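Local coordinates for protein 2-dehydropantoate 2-reductase (Porphyromonas gingivalis, PDB 2QYT) that probably catalyses the NADPH-dependent reduction of 2-dehydropantoate (ketopantoate) to (R)-pantoate, a step on the pathway to pantothenate, at residues M26-R30 / L180-I186; L49-R53 / C73-N77; T210-F215 / Y304-Y308; L240-Y245 / Y289-A294. All coordinates share one frame; numbering follows the deposited sequence.

Contact 1 of 4, residues M26-R30 / L180-I186; sequences MLALR and LLTAAGI
Leu27 and Ala184 meet where helix 18-33, the first helix of the Rossmann fold, packs against the Schellman motif that ends helix 172-183. The apolar part centres on one methyl: Leu27 CD2 lies 3.8 Å from Leu180 CD2 and equally close to Ala184 CB, with Leu181 CD2 a little further off. The side chains of Leu27 and Leu180 cross at about a right angle, and both also rest on Ile11 of the parallel sheet. Ile186 CD1 adds a looser contact to Met26 CB at 4.1 Å.

A second group sets carbon against backbone carbonyls. Met26, a selenomethionine, bends at both chi2 (-66°) and chi3 (-79°), which brings its CE to 3.5 Å from Ala184 O. Arg30 runs past the helix end instead: Arg30 CD is 3.5 Å from Ala183 O, and Ala183 CB sits over the rim of one guanidinium face.

No direct hydrogen bond joins the two segments. Within the Schellman turn, Gly185 has positive phi, and Leu181 O accepts from Ala184 N and Ile186 N on opposite faces of its carbonyl plane. One water bridges the gap, donating to Met26 O and to Ala184 O, each at 2.8 Å.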
# COMPACT_ATOMS: atom_id res chain seq x y z
N MSE A 26 6.12 -7.16 12.38
CA MSE A 26 5.50 -6.63 13.60
C MSE A 26 4.38 -7.56 14.04
O MSE A 26 4.25 -7.84 15.26
CB MSE A 26 4.96 -5.23 13.37
CG MSE A 26 6.06 -4.19 13.03
SE MSE A 26 7.28 -3.90 14.57
CE MSE A 26 6.12 -2.71 15.60
N LEU A 27 3.57 -8.01 13.10
CA LEU A 27 2.51 -8.99 13.45
C LEU A 27 3.09 -10.27 14.02
O LEU A 27 2.57 -10.78 15.04
CB LEU A 27 1.59 -9.30 12.25
CG LEU A 27 0.75 -8.05 11.84
CD1 LEU A 27 0.12 -8.26 10.41
CD2 LEU A 27 -0.30 -7.81 12.94
N ALA A 28 4.11 -10.84 13.38
CA ALA A 28 4.75 -12.07 13.91
C ALA A 28 5.33 -11.93 15.31
O ALA A 28 5.33 -12.87 16.08
CB ALA A 28 5.84 -12.54 12.94
N LEU A 29 5.87 -10.75 15.63
CA LEU A 29 6.37 -10.50 17.00
C LEU A 29 5.28 -10.62 18.03
O LEU A 29 5.48 -11.19 19.09
CB LEU A 29 7.00 -9.10 17.12
CG LEU A 29 8.33 -8.86 16.41
CD1 LEU A 29 8.80 -7.46 16.71
CD2 LEU A 29 9.34 -9.87 16.89
N ARG A 30 4.15 -10.02 17.73
CA ARG A 30 2.99 -10.08 18.57
C ARG A 30 2.42 -11.49 18.67
O ARG A 30 1.99 -11.95 19.74
CB ARG A 30 1.95 -9.10 17.99
CG ARG A 30 0.56 -9.21 18.60
CD ARG A 30 0.57 -8.57 19.95
NE ARG A 30 -0.75 -8.61 20.57
CZ ARG A 30 -0.98 -8.32 21.84
NH1 ARG A 30 0.01 -7.94 22.65
NH2 ARG A 30 -2.21 -8.39 22.28
N LEU A 180 -6.17 -5.21 16.64
CA LEU A 180 -5.12 -6.16 16.46
C LEU A 180 -3.82 -5.54 15.86
O LEU A 180 -2.70 -5.84 16.28
CB LEU A 180 -5.67 -7.26 15.57
CG LEU A 180 -4.82 -8.48 15.32
CD1 LEU A 180 -5.77 -9.59 14.92
CD2 LEU A 180 -3.90 -8.09 14.18
N LEU A 181 -3.98 -4.67 14.87
CA LEU A 181 -2.85 -3.91 14.34
C LEU A 181 -2.20 -3.00 15.39
O LEU A 181 -0.98 -2.90 15.49
CB LEU A 181 -3.32 -3.07 13.14
CG LEU A 181 -3.71 -3.80 11.85
CD1 LEU A 181 -4.41 -2.85 10.89
CD2 LEU A 181 -2.52 -4.55 11.19
N THR A 182 -3.00 -2.34 16.20
CA THR A 182 -2.41 -1.40 17.15
C THR A 182 -1.78 -2.14 18.38
O THR A 182 -0.79 -1.68 18.96
CB THR A 182 -3.39 -0.26 17.55
OG1 THR A 182 -4.05 -0.59 18.75
CG2 THR A 182 -4.46 -0.02 16.52
N ALA A 183 -2.38 -3.28 18.77
CA ALA A 183 -1.73 -4.21 19.73
C ALA A 183 -0.35 -4.73 19.26
O ALA A 183 0.49 -5.09 20.06
CB ALA A 183 -2.68 -5.35 20.08
N ALA A 184 -0.12 -4.72 17.97
CA ALA A 184 1.14 -5.16 17.40
C ALA A 184 2.04 -3.98 17.25
O ALA A 184 3.16 -4.09 16.73
CB ALA A 184 0.90 -5.85 16.00
N GLY A 185 1.59 -2.81 17.69
CA GLY A 185 2.47 -1.63 17.75
C GLY A 185 2.57 -0.92 16.41
O GLY A 185 3.52 -0.18 16.13
N ILE A 186 1.55 -1.13 15.58
CA ILE A 186 1.54 -0.52 14.23
C ILE A 186 0.69 0.69 14.39
O ILE A 186 -0.31 0.62 15.10
CB ILE A 186 0.87 -1.52 13.23
CG1 ILE A 186 1.89 -2.56 12.82
CG2 ILE A 186 0.23 -0.82 12.05
CD1 ILE A 186 1.23 -3.88 12.39
O HOH W 1 4.96 -6.17 17.35

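Contact 2 of 4, residues L49-R53 / C73-N77; sequences LEAIR and CVTDN
Val74 meets Leu49, Ile52 and Arg53 on the edge of the Rossmann sheet. Strand 73-75 runs parallel to its neighbour 38-43, and helix 46-55 belongs to the beta-alpha-beta crossover between them, with the hairpin of strands 58-61 and 66-69 inserted in the connection. Over this short reach the helix axis passes 8.9 Å from that of the strand, their N-to-C directions 148° apart, so nearer antiparallel than parallel.

Val74, the most heavily covered residue, splits its two methyls. Val74 CG2 takes Leu49 CD1 at 3.9 Å, while Val74 CG1 faces Ile52 CG2 at 4.0 Å and also touches the aliphatic start of Arg53.

Leu49 holds its CG anti to the backbone N (chi1 169°), which carries its methyls over to segment 73-77: CD1 reaches Val74 and the backbone of Thr75 in the strand, and Leu49 CD2 lies 3.7 Å from Asp76 CG just beyond it, the two side chains crossing nearly at right angles. Leu49 CD1 has a further role within its own helix, sitting over the centre of one face of the Arg53 guanidinium.

Arg53 bends at chi2 and chi3 to lay that guanidinium beside the strand. Its pairing with Glu50 is long, and its one hydrogen bond across the contact is weak: Arg53 NH1 donates to Val74 O at 3.1 Å with an angle of only 130°.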
# COMPACT_ATOMS: atom_id res chain seq x y z
N LEU A 49 12.85 -16.13 0.54
CA LEU A 49 12.31 -17.32 1.23
C LEU A 49 13.40 -18.19 1.85
O LEU A 49 13.31 -18.55 3.03
CB LEU A 49 11.44 -18.17 0.29
CG LEU A 49 11.03 -19.57 0.81
CD1 LEU A 49 10.10 -19.39 2.03
CD2 LEU A 49 10.33 -20.38 -0.27
N GLU A 50 14.43 -18.54 1.07
CA GLU A 50 15.48 -19.42 1.62
C GLU A 50 16.28 -18.82 2.80
O GLU A 50 16.61 -19.54 3.76
CB GLU A 50 16.39 -20.00 0.53
CG GLU A 50 15.65 -21.11 -0.32
CD GLU A 50 14.91 -22.22 0.55
OE1 GLU A 50 15.60 -22.85 1.42
OE2 GLU A 50 13.65 -22.46 0.37
N ALA A 51 16.59 -17.51 2.73
CA ALA A 51 17.34 -16.84 3.79
C ALA A 51 16.50 -16.73 5.08
O ALA A 51 17.03 -16.84 6.18
CB ALA A 51 17.76 -15.46 3.35
N ILE A 52 15.21 -16.47 4.93
CA ILE A 52 14.25 -16.44 6.05
C ILE A 52 14.23 -17.81 6.72
O ILE A 52 14.39 -17.87 7.93
CB ILE A 52 12.86 -16.05 5.57
CG1 ILE A 52 12.90 -14.59 5.08
CG2 ILE A 52 11.81 -16.20 6.67
CD1 ILE A 52 11.62 -14.13 4.50
N ARG A 53 14.13 -18.90 5.94
CA ARG A 53 14.04 -20.23 6.56
C ARG A 53 15.34 -20.57 7.30
O ARG A 53 15.31 -21.21 8.35
CB ARG A 53 13.62 -21.37 5.58
CG ARG A 53 12.29 -21.05 4.85
CD ARG A 53 11.23 -22.16 4.72
NE ARG A 53 11.18 -22.69 3.37
CZ ARG A 53 10.12 -23.11 2.69
NH1 ARG A 53 8.88 -23.13 3.18
NH2 ARG A 53 10.33 -23.55 1.46
N CYS A 73 4.30 -19.40 9.93
CA CYS A 73 4.51 -20.18 8.73
C CYS A 73 5.08 -19.24 7.69
O CYS A 73 4.66 -18.08 7.60
CB CYS A 73 3.18 -20.85 8.30
SG CYS A 73 3.20 -21.61 6.65
N VAL A 74 6.06 -19.73 6.93
CA VAL A 74 6.59 -18.98 5.79
C VAL A 74 6.80 -19.98 4.66
O VAL A 74 7.33 -21.08 4.87
CB VAL A 74 7.90 -18.17 6.09
CG1 VAL A 74 9.06 -19.16 6.46
CG2 VAL A 74 8.31 -17.34 4.85
N THR A 75 6.38 -19.59 3.46
CA THR A 75 6.35 -20.52 2.33
C THR A 75 6.21 -19.74 1.02
O THR A 75 5.91 -18.56 1.08
CB THR A 75 5.22 -21.62 2.50
OG1 THR A 75 5.25 -22.47 1.38
CG2 THR A 75 3.79 -21.04 2.62
N ASP A 76 6.48 -20.37 -0.13
CA ASP A 76 6.14 -19.77 -1.44
C ASP A 76 4.80 -20.27 -1.95
O ASP A 76 4.41 -19.93 -3.05
CB ASP A 76 7.25 -19.98 -2.52
CG ASP A 76 7.66 -21.41 -2.67
OD1 ASP A 76 7.03 -22.29 -2.05
OD2 ASP A 76 8.62 -21.66 -3.44
N ASN A 77 4.11 -21.09 -1.16
CA ASN A 77 2.86 -21.74 -1.60
C ASN A 77 1.62 -21.41 -0.75
O ASN A 77 1.43 -22.00 0.31
CB ASN A 77 3.06 -23.24 -1.66
CG ASN A 77 1.97 -23.96 -2.48
OD1 ASN A 77 0.85 -23.46 -2.73
ND2 ASN A 77 2.31 -25.17 -2.89

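Contact 3 of 4, residues T210-F215 / Y304-Y308; sequences TATAYF and YKRMY. With SO4 (sulfate ion), chain D.
Tyr214 OH accepts a hydrogen bond from Arg306 NH1 at 2.9 Å, with an N-H...O angle of 148°. The hydroxyl lies almost in the guanidinium plane, at its edge, although the Tyr214 ring is itself turned well away from that plane, by 58°. Arg306 gets there by starting anti to its backbone N and then bending at chi2 and chi3, which returns its NH1 to the hydroxyl.

Next to this bond Met307, a selenomethionine, is pressed as a knob into a hole formed by Thr210, Ala211, Tyr214 and Phe215. Its SE stands over one face of Tyr214, 4.5 Å from the ring centroid, a Met-aromatic contact; Met307 CG is close to Tyr214 CB at 3.3 Å. At the tip of this side chain, Met307 CE lies 3.4 Å from Ala211 CA and 3.6 Å from Phe215 CE2.

Helices 194-215 and 302-309, whose axes make a 50° angle here, are both part of the all-helical C-terminal region of the ketopantoate reductase family, with helix 227-244 also covering Ala211 and Tyr304.

Thr210 CG2 touches Tyr304 CE2 at 3.6 Å, while Tyr304 OH is hydrogen-bonded to Ser206 OG. Thr210 OG1, buried against Met307 CG at 3.4 Å, has no polar partner in the model. Away from the knob, Tyr308 OH makes a weak hydrogen bond to O1 of a sulfate that Thr285 also holds.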
# COMPACT_ATOMS: atom_id res chain seq x y z
N THR A 210 5.82 11.75 -11.42
CA THR A 210 5.88 12.26 -12.80
C THR A 210 6.80 13.49 -12.95
O THR A 210 7.62 13.52 -13.86
CB THR A 210 4.48 12.41 -13.53
OG1 THR A 210 4.42 13.66 -14.25
CG2 THR A 210 3.32 12.30 -12.59
N ALA A 211 6.69 14.45 -12.04
CA ALA A 211 7.49 15.68 -12.06
C ALA A 211 9.00 15.46 -11.94
O ALA A 211 9.76 16.03 -12.72
CB ALA A 211 7.00 16.68 -11.01
N THR A 212 9.44 14.65 -10.96
CA THR A 212 10.87 14.32 -10.81
C THR A 212 11.39 13.40 -11.93
O THR A 212 12.58 13.35 -12.18
CB THR A 212 11.27 13.71 -9.42
OG1 THR A 212 10.82 12.35 -9.30
CG2 THR A 212 10.75 14.55 -8.26
N ALA A 213 10.48 12.68 -12.59
CA ALA A 213 10.86 11.78 -13.68
C ALA A 213 10.99 12.50 -15.02
O ALA A 213 11.88 12.18 -15.82
CB ALA A 213 9.88 10.61 -13.79
N TYR A 214 10.11 13.47 -15.27
CA TYR A 214 10.22 14.29 -16.46
C TYR A 214 11.36 15.29 -16.31
O TYR A 214 12.20 15.42 -17.21
CB TYR A 214 8.88 14.97 -16.77
CG TYR A 214 8.90 16.10 -17.80
CD1 TYR A 214 9.49 17.33 -17.51
CD2 TYR A 214 8.28 15.95 -19.05
CE1 TYR A 214 9.50 18.38 -18.44
CE2 TYR A 214 8.28 17.00 -19.98
CZ TYR A 214 8.89 18.21 -19.66
OH TYR A 214 8.91 19.25 -20.56
N PHE A 215 11.42 16.00 -15.18
CA PHE A 215 12.46 17.03 -15.00
C PHE A 215 13.85 16.48 -14.67
O PHE A 215 14.83 17.23 -14.75
CB PHE A 215 12.05 18.07 -13.94
CG PHE A 215 10.99 19.05 -14.40
CD1 PHE A 215 11.15 19.79 -15.57
CD2 PHE A 215 9.84 19.25 -13.64
CE1 PHE A 215 10.18 20.69 -15.98
CE2 PHE A 215 8.88 20.15 -14.04
CZ PHE A 215 9.04 20.87 -15.21
N TYR A 304 0.04 16.85 -17.59
CA TYR A 304 0.18 15.40 -17.49
C TYR A 304 0.41 14.76 -18.86
O TYR A 304 1.26 13.88 -18.99
CB TYR A 304 -1.04 14.78 -16.82
CG TYR A 304 -0.85 14.51 -15.35
CD1 TYR A 304 -1.25 15.43 -14.39
CD2 TYR A 304 -0.28 13.31 -14.92
CE1 TYR A 304 -1.07 15.18 -13.04
CE2 TYR A 304 -0.10 13.04 -13.56
CZ TYR A 304 -0.50 13.98 -12.63
OH TYR A 304 -0.34 13.72 -11.29
N LYS A 305 -0.33 15.21 -19.87
CA LYS A 305 -0.22 14.64 -21.22
C LYS A 305 1.12 14.95 -21.88
O LYS A 305 1.71 14.08 -22.52
CB LYS A 305 -1.38 15.10 -22.11
CG LYS A 305 -2.74 14.57 -21.68
CD LYS A 305 -3.74 14.57 -22.83
CE LYS A 305 -4.46 15.91 -23.00
NZ LYS A 305 -3.64 16.97 -23.65
N ARG A 306 1.61 16.18 -21.72
CA ARG A 306 2.95 16.57 -22.17
C ARG A 306 3.99 15.68 -21.48
O ARG A 306 4.89 15.16 -22.12
CB ARG A 306 3.22 18.05 -21.87
CG ARG A 306 4.39 18.67 -22.65
CD ARG A 306 5.39 19.43 -21.75
NE ARG A 306 4.99 20.80 -21.39
CZ ARG A 306 5.75 21.68 -20.72
NH1 ARG A 306 6.98 21.35 -20.32
NH2 ARG A 306 5.29 22.89 -20.44
N MSE A 307 3.82 15.51 -20.17
CA MSE A 307 4.76 14.76 -19.32
C MSE A 307 4.80 13.25 -19.62
O MSE A 307 5.87 12.66 -19.75
CB MSE A 307 4.43 15.03 -17.83
CG MSE A 307 5.62 15.41 -16.94
SE MSE A 307 5.36 17.10 -15.96
CE MSE A 307 7.04 17.27 -15.01
N TYR A 308 3.61 12.64 -19.72
CA TYR A 308 3.48 11.20 -20.00
C TYR A 308 4.06 10.85 -21.37
O TYR A 308 5.02 10.10 -21.47
CB TYR A 308 2.00 10.77 -19.92
CG TYR A 308 1.76 9.33 -20.36
CD1 TYR A 308 1.98 8.27 -19.48
CD2 TYR A 308 1.31 9.04 -21.65
CE1 TYR A 308 1.78 6.96 -19.88
CE2 TYR A 308 1.10 7.72 -22.06
CZ TYR A 308 1.33 6.69 -21.16
OH TYR A 308 1.13 5.39 -21.55
S SO4 D . 1.01 3.18 -19.23
O1 SO4 D . 0.51 4.50 -18.88
O2 SO4 D . 2.43 3.23 -19.60
O3 SO4 D . 0.83 2.27 -18.08
O4 SO4 D . 0.25 2.73 -20.40

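Contact 4 of 4, residues L240-Y245 / Y289-A294; sequences LFRAKY and YVVREA
Lys244 and Tyr289 reach toward each other from opposite directions, and the ammonium comes to the edge of the tyrosine ring, near its plane, leaving Lys244 NZ 2.9 Å from Tyr289 OH. Glu293 enters across the lysine chain at about a right angle. Lys244 NZ and Glu293 OE2 form a salt bridge at 3.6 Å, and just behind it the aliphatic parts touch, Lys244 CD to Glu293 CG at 3.7 Å. The glutamate is turned for this by a bend at chi2 (51°). One turn apart on their helix, Tyr289 and Glu293 also touch each other, with Glu293 CB over the rim of one tyrosine face.

One turn before Lys244, the side chain of Leu240 crosses that of Val290 obliquely. With its CG anti to the backbone N (chi1 176°), it pushes a single methyl, CD1, onto the backbone and side chain of Val290: Leu240 CD1 is 3.2 Å from Val290 O and 3.5 Å from Val290 CG1. The same methyl touches Glu293 CB at 3.8 Å. Its other methyl, CD2, covers the rim of one Phe241 face, and Phe241 in turn leans on Met199, Phe202 and Met203 of helix 194-215.

An apolar centre thus grades into a charged edge between helices 227-244 and 288-296, whose axes make 45° over this short reach and which belong to the helical bundle of the C-terminal domain found in ketopantoate reductases.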
# COMPACT_ATOMS: atom_id res chain seq x y z
N LEU A 240 -9.13 15.95 -11.94
CA LEU A 240 -9.47 14.57 -12.33
C LEU A 240 -10.34 13.91 -11.26
O LEU A 240 -11.43 13.41 -11.55
CB LEU A 240 -8.21 13.71 -12.56
CG LEU A 240 -8.41 12.21 -12.88
CD1 LEU A 240 -7.26 11.67 -13.69
CD2 LEU A 240 -8.60 11.32 -11.66
N PHE A 241 -9.84 13.93 -10.03
CA PHE A 241 -10.51 13.29 -8.92
C PHE A 241 -11.81 13.99 -8.58
O PHE A 241 -12.83 13.33 -8.33
CB PHE A 241 -9.56 13.15 -7.72
CG PHE A 241 -8.62 11.98 -7.86
CD1 PHE A 241 -7.45 12.09 -8.60
CD2 PHE A 241 -8.93 10.75 -7.30
CE1 PHE A 241 -6.59 11.01 -8.76
CE2 PHE A 241 -8.08 9.66 -7.46
CZ PHE A 241 -6.90 9.80 -8.19
N ARG A 242 -11.79 15.33 -8.63
CA ARG A 242 -13.00 16.14 -8.44
C ARG A 242 -14.10 15.78 -9.43
O ARG A 242 -15.28 15.99 -9.16
CB ARG A 242 -12.66 17.64 -8.52
CG ARG A 242 -13.50 18.49 -7.58
CD ARG A 242 -13.08 19.94 -7.60
NE ARG A 242 -11.78 20.17 -6.97
CZ ARG A 242 -10.74 20.75 -7.57
NH1 ARG A 242 -10.84 21.17 -8.83
NH2 ARG A 242 -9.60 20.91 -6.90
N ALA A 243 -13.70 15.21 -10.57
CA ALA A 243 -14.64 14.75 -11.58
C ALA A 243 -15.23 13.36 -11.31
O ALA A 243 -16.44 13.17 -11.39
CB ALA A 243 -14.01 14.80 -12.97
N LYS A 244 -14.37 12.38 -10.98
CA LYS A 244 -14.83 10.98 -10.88
C LYS A 244 -15.41 10.56 -9.54
O LYS A 244 -16.41 9.84 -9.52
CB LYS A 244 -13.77 9.98 -11.37
CG LYS A 244 -12.47 9.90 -10.56
CD LYS A 244 -11.64 8.70 -10.97
CE LYS A 244 -12.39 7.38 -10.74
NZ LYS A 244 -11.58 6.20 -11.15
N TYR A 245 -14.80 10.99 -8.44
CA TYR A 245 -15.36 10.73 -7.11
C TYR A 245 -16.21 11.92 -6.64
O TYR A 245 -16.31 12.21 -5.44
CB TYR A 245 -14.28 10.42 -6.06
CG TYR A 245 -13.34 9.28 -6.42
CD1 TYR A 245 -13.62 7.95 -6.01
CD2 TYR A 245 -12.16 9.53 -7.12
CE1 TYR A 245 -12.74 6.89 -6.33
CE2 TYR A 245 -11.28 8.50 -7.44
CZ TYR A 245 -11.56 7.18 -7.05
OH TYR A 245 -10.66 6.18 -7.39
N TYR A 289 -2.30 6.24 -15.74
CA TYR A 289 -3.64 6.13 -15.18
C TYR A 289 -4.40 7.44 -15.32
O TYR A 289 -5.52 7.46 -15.87
CB TYR A 289 -3.60 5.73 -13.69
CG TYR A 289 -4.95 5.82 -13.03
CD1 TYR A 289 -5.92 4.83 -13.23
CD2 TYR A 289 -5.29 6.93 -12.25
CE1 TYR A 289 -7.18 4.93 -12.65
CE2 TYR A 289 -6.55 7.04 -11.67
CZ TYR A 289 -7.49 6.04 -11.86
OH TYR A 289 -8.73 6.16 -11.27
N VAL A 290 -3.76 8.51 -14.82
CA VAL A 290 -4.24 9.90 -14.83
C VAL A 290 -4.66 10.36 -16.23
O VAL A 290 -5.82 10.77 -16.43
CB VAL A 290 -3.17 10.88 -14.22
CG1 VAL A 290 -3.79 12.22 -13.89
CG2 VAL A 290 -2.54 10.29 -12.97
N VAL A 291 -3.76 10.26 -17.21
CA VAL A 291 -4.08 10.58 -18.61
C VAL A 291 -5.36 9.88 -19.11
O VAL A 291 -6.25 10.49 -19.73
CB VAL A 291 -2.87 10.25 -19.55
CG1 VAL A 291 -3.27 10.33 -21.03
CG2 VAL A 291 -1.68 11.17 -19.25
N ARG A 292 -5.45 8.58 -18.85
CA ARG A 292 -6.55 7.81 -19.37
C ARG A 292 -7.86 8.03 -18.64
O ARG A 292 -8.92 8.06 -19.27
CB ARG A 292 -6.17 6.35 -19.45
CG ARG A 292 -5.37 6.05 -20.71
CD ARG A 292 -5.12 4.56 -20.86
NE ARG A 292 -3.68 4.31 -20.91
CZ ARG A 292 -2.90 4.14 -19.83
NH1 ARG A 292 -3.41 4.16 -18.59
NH2 ARG A 292 -1.61 3.94 -20.00
N GLU A 293 -7.80 8.19 -17.33
CA GLU A 293 -8.99 8.50 -16.55
C GLU A 293 -9.66 9.82 -16.99
O GLU A 293 -10.89 9.86 -17.19
CB GLU A 293 -8.68 8.46 -15.06
CG GLU A 293 -9.84 8.07 -14.17
CD GLU A 293 -10.51 6.81 -14.64
OE1 GLU A 293 -9.79 5.85 -15.03
OE2 GLU A 293 -11.76 6.79 -14.66
N ALA A 294 -8.85 10.88 -17.19
CA ALA A 294 -9.34 12.15 -17.78
C ALA A 294 -9.91 12.04 -19.22
O ALA A 294 -10.90 12.71 -19.54
CB ALA A 294 -8.25 13.23 -17.72

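How the contacts relate
From the N terminus, contact 1 opens first, on helix 18-33, and closes only at 180-186, tying the first Rossmann helix to the end of helix 172-183, just before strand 188-189 of the mixed sheet. Contact 2 opens and closes within that span, a short loop joining helix 46-55 to the edge strand 73-75; their centres are about 20 Å apart and the contacts do not touch. The chain then enters the helical C-terminal half. Contact 3 opens on helix 194-215 and closes on helix 302-309, enclosing contact 4 between 240-245 and 289-294. These two do touch, where Tyr304 meets Val290 and Tyr308 meets Val291. Contacts 1 and 3 lie on opposite sides of the chain's centre, about 39 Å apart between centres.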